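Transcriptional regulator, LYSR family (Neisseria meningitidis, PDB 4AB5) probably senses a small effector through this regulatory domain of a MetR-like transcription factor and so controls methionine biosynthesis genes. Local coordinates at residues D21-A26 against Q203-R208. Residues are numbered along the deposited sequence; the frame is centred on the assembly and turned at random.
Sequences DWLMPA and QIIRER
Ile205 meets Trp22, Leu23 and Ala26. Its CG2 is anti to the backbone N (CG1 at chi1 -72°) and lies 3.5 Å from Trp22 CZ3. The CG1-CD1 arm serves the other two: CD1 reaches Leu23 CD1 at 3.8 Å, and CG1 rests 3.9 Å from Ala26 CB. Ala26 CA and Ile205 CA are the nearest such pair, 5.7 Å apart, consistent with the small Ala26 side chain. The neighbouring Ile204 puts CG2 3.6 Å from Ala26 O. The segment axes come within 9.6 Å, their N-to-C directions 121° apart, nearer antiparallel than parallel.

Arg208 lies over the end of this apolar patch. Its CD is 3.9 Å from Ala26 CA, and a bend at chi3 (148°) carries the guanidinium across Pro25. Pro25 O lies above the guanidinium plane, to one side of its centre. The in-plane N-H bonds do not point at it, so this is packing. A water weakly links Arg208 NH1 to Trp22 O. Arg208 NE forms a salt bridge with Glu29.

The contact joins helices 20-33 and 196-212 in the periplasmic-binding-protein-like fold of LysR regulatory domains. Ile62 of strand 60-63 touches Trp22, Leu23 and Ile205, and Phe78 of strand 72-86 meets the Trp22 ring edge-to-face.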
ATOM      1  N   ASP B  21       6.673  -3.780   3.961  1.00 37.16           N
ATOM      2  CA  ASP B  21       6.512  -3.442   5.375  1.00 37.07           C
ATOM      3  C   ASP B  21       7.816  -3.452   6.161  1.00 40.52           C
ATOM      4  O   ASP B  21       8.014  -2.585   7.013  1.00 39.54           O
ATOM      5  CB  ASP B  21       5.448  -4.330   6.040  1.00 39.81           C
ATOM      6  CG  ASP B  21       4.016  -3.964   5.685  1.00 54.47           C
ATOM      7  OD1 ASP B  21       3.816  -2.948   4.970  1.00 54.40           O
ATOM      8  OD2 ASP B  21       3.091  -4.685   6.129  1.00 64.58           O
ATOM      9  N   TRP B  22       8.706  -4.420   5.870  1.00 37.96           N
ATOM     10  CA  TRP B  22      10.016  -4.525   6.521  1.00 38.58           C
ATOM     11  C   TRP B  22      11.177  -4.015   5.649  1.00 42.12           C
ATOM     12  O   TRP B  22      12.202  -3.588   6.195  1.00 42.71           O
ATOM     13  CB  TRP B  22      10.284  -5.949   7.038  1.00 38.11           C
ATOM     14  CG  TRP B  22      10.004  -7.031   6.044  1.00 39.45           C
ATOM     15  CD1 TRP B  22       8.875  -7.788   5.960  1.00 42.30           C
ATOM     16  CD2 TRP B  22      10.872  -7.490   5.002  1.00 40.03           C
ATOM     17  NE1 TRP B  22       8.988  -8.697   4.937  1.00 42.44           N
ATOM     18  CE2 TRP B  22      10.203  -8.532   4.328  1.00 44.48           C
ATOM     19  CE3 TRP B  22      12.161  -7.124   4.571  1.00 42.03           C
ATOM     20  CZ2 TRP B  22      10.763  -9.192   3.232  1.00 44.65           C
ATOM     21  CZ3 TRP B  22      12.704  -7.764   3.471  1.00 44.19           C
ATOM     22  CH2 TRP B  22      12.021  -8.803   2.830  1.00 45.09           C
ATOM     23  N   LEU B  23      11.001  -4.033   4.311  1.00 36.51           N
ATOM     24  CA  LEU B  23      12.010  -3.597   3.352  1.00 36.65           C
ATOM     25  C   LEU B  23      12.202  -2.090   3.305  1.00 41.14           C
ATOM     26  O   LEU B  23      13.340  -1.640   3.173  1.00 41.80           O
ATOM     27  CB  LEU B  23      11.739  -4.170   1.948  1.00 36.98           C
ATOM     28  CG  LEU B  23      12.905  -4.120   0.953  1.00 42.26           C
ATOM     29  CD1 LEU B  23      14.075  -4.949   1.432  1.00 42.41           C
ATOM     30  CD2 LEU B  23      12.463  -4.585  -0.417  1.00 46.16           C
HETATM   31  N   MSE B  24      11.104  -1.312   3.395  1.00 37.52           N
HETATM   32  CA  MSE B  24      11.174   0.155   3.398  1.00 37.06           C
HETATM   33  C   MSE B  24      11.937   0.690   4.625  1.00 39.08           C
HETATM   34  O   MSE B  24      12.911   1.402   4.399  1.00 38.26           O
HETATM   35  CB  MSE B  24       9.791   0.811   3.200  1.00 39.08           C
HETATM   36  CG  MSE B  24       9.124   0.458   1.866  1.00 46.24           C
HETATM   37 SE   MSE B  24      10.213   0.754   0.265  1.00 55.63          SE
HETATM   38  CE  MSE B  24      10.878  -1.084  -0.087  1.00 52.79           C
ATOM     39  N   PRO B  25      11.626   0.310   5.904  1.00 36.01           N
ATOM     40  CA  PRO B  25      12.468   0.779   7.025  1.00 36.44           C
ATOM     41  C   PRO B  25      13.894   0.205   7.027  1.00 42.45           C
ATOM     42  O   PRO B  25      14.777   0.810   7.631  1.00 44.01           O
ATOM     43  CB  PRO B  25      11.676   0.387   8.277  1.00 37.70           C
ATOM     44  CG  PRO B  25      10.777  -0.679   7.856  1.00 41.71           C
ATOM     45  CD  PRO B  25      10.499  -0.513   6.396  1.00 36.98           C
ATOM     46  N   ALA B  26      14.131  -0.936   6.333  1.00 39.84           N
ATOM     47  CA  ALA B  26      15.467  -1.540   6.200  1.00 40.30           C
ATOM     48  C   ALA B  26      16.334  -0.610   5.346  1.00 45.86           C
ATOM     49  O   ALA B  26      17.508  -0.399   5.671  1.00 47.02           O
ATOM     50  CB  ALA B  26      15.380  -2.923   5.571  1.00 40.83           C
ATOM     51  N   GLN B 203      21.925  -8.333   6.380  1.00 44.15           N
ATOM     52  CA  GLN B 203      22.001  -8.450   7.836  1.00 44.55           C
ATOM     53  C   GLN B 203      21.102  -7.436   8.550  1.00 47.03           C
ATOM     54  O   GLN B 203      20.586  -7.755   9.616  1.00 47.35           O
ATOM     55  CB  GLN B 203      23.434  -8.545   8.393  1.00 47.19           C
ATOM     56  CG  GLN B 203      24.302  -7.307   8.262  1.00 72.31           C
ATOM     57  CD  GLN B 203      25.722  -7.565   8.712  1.00100.80           C
ATOM     58  OE1 GLN B 203      25.983  -7.909   9.873  1.00 99.82           O
ATOM     59  NE2 GLN B 203      26.677  -7.394   7.806  1.00 92.98           N
ATOM     60  N   ILE B 204      20.838  -6.265   7.910  1.00 41.44           N
ATOM     61  CA  ILE B 204      19.918  -5.228   8.400  1.00 39.44           C
ATOM     62  C   ILE B 204      18.493  -5.777   8.324  1.00 40.69           C
ATOM     63  O   ILE B 204      17.774  -5.697   9.318  1.00 40.10           O
ATOM     64  CB  ILE B 204      20.108  -3.872   7.646  1.00 42.05           C
ATOM     65  CG1 ILE B 204      21.400  -3.143   8.112  1.00 42.39           C
ATOM     66  CG2 ILE B 204      18.883  -2.941   7.786  1.00 43.09           C
ATOM     67  CD1 ILE B 204      21.928  -2.002   7.136  1.00 42.58           C
ATOM     68  N   ILE B 205      18.104  -6.379   7.167  1.00 35.94           N
ATOM     69  CA  ILE B 205      16.780  -6.993   6.951  1.00 34.12           C
ATOM     70  C   ILE B 205      16.515  -8.061   8.038  1.00 40.24           C
ATOM     71  O   ILE B 205      15.425  -8.081   8.618  1.00 39.31           O
ATOM     72  CB  ILE B 205      16.662  -7.594   5.514  1.00 36.14           C
ATOM     73  CG1 ILE B 205      16.563  -6.502   4.414  1.00 35.13           C
ATOM     74  CG2 ILE B 205      15.512  -8.602   5.405  1.00 34.97           C
ATOM     75  CD1 ILE B 205      16.803  -7.065   2.916  1.00 34.29           C
ATOM     76  N   ARG B 206      17.524  -8.929   8.317  1.00 38.86           N
ATOM     77  CA  ARG B 206      17.430 -10.004   9.309  1.00 39.52           C
ATOM     78  C   ARG B 206      17.318  -9.499  10.746  1.00 45.36           C
ATOM     79  O   ARG B 206      16.407  -9.927  11.455  1.00 46.67           O
ATOM     80  CB  ARG B 206      18.571 -11.022   9.161  1.00 39.47           C
ATOM     81  CG  ARG B 206      18.416 -11.951   7.964  1.00 42.25           C
ATOM     82  CD  ARG B 206      19.428 -13.094   7.986  1.00 42.64           C
ATOM     83  NE  ARG B 206      20.807 -12.619   7.886  1.00 43.82           N
ATOM     84  CZ  ARG B 206      21.479 -12.470   6.748  1.00 57.71           C
ATOM     85  NH1 ARG B 206      20.921 -12.802   5.589  1.00 36.69           N
ATOM     86  NH2 ARG B 206      22.722 -11.999   6.763  1.00 49.71           N
ATOM     87  N   GLU B 207      18.209  -8.578  11.172  1.00 42.09           N
ATOM     88  CA  GLU B 207      18.178  -8.004  12.527  1.00 42.08           C
ATOM     89  C   GLU B 207      16.868  -7.294  12.783  1.00 42.25           C
ATOM     90  O   GLU B 207      16.307  -7.447  13.863  1.00 41.50           O
ATOM     91  CB  GLU B 207      19.345  -7.029  12.772  1.00 44.05           C
ATOM     92  CG  GLU B 207      20.702  -7.696  12.928  1.00 60.43           C
ATOM     93  CD  GLU B 207      21.909  -6.772  12.989  1.00 90.27           C
ATOM     94  OE1 GLU B 207      21.852  -5.647  12.436  1.00 84.12           O
ATOM     95  OE2 GLU B 207      22.937  -7.205  13.559  1.00 87.80           O
ATOM     96  N   ARG B 208      16.381  -6.531  11.782  1.00 37.83           N
ATOM     97  CA  ARG B 208      15.132  -5.774  11.865  1.00 36.63           C
ATOM     98  C   ARG B 208      13.917  -6.674  11.922  1.00 39.63           C
ATOM     99  O   ARG B 208      13.036  -6.445  12.746  1.00 38.46           O
ATOM    100  CB  ARG B 208      14.997  -4.761  10.716  1.00 35.79           C
ATOM    101  CG  ARG B 208      15.794  -3.491  10.912  1.00 42.40           C
ATOM    102  CD  ARG B 208      15.322  -2.396   9.968  1.00 48.86           C
ATOM    103  NE  ARG B 208      15.472  -1.076  10.582  1.00 53.56           N
ATOM    104  CZ  ARG B 208      14.519  -0.446  11.261  1.00 63.48           C
ATOM    105  NH1 ARG B 208      13.324  -1.000  11.408  1.00 35.10           N
ATOM    106  NH2 ARG B 208      14.752   0.746  11.792  1.00 68.66           N
TER
HETATM  107  O   HOH W   1      12.113  -3.619   9.669  1.00 43.49           O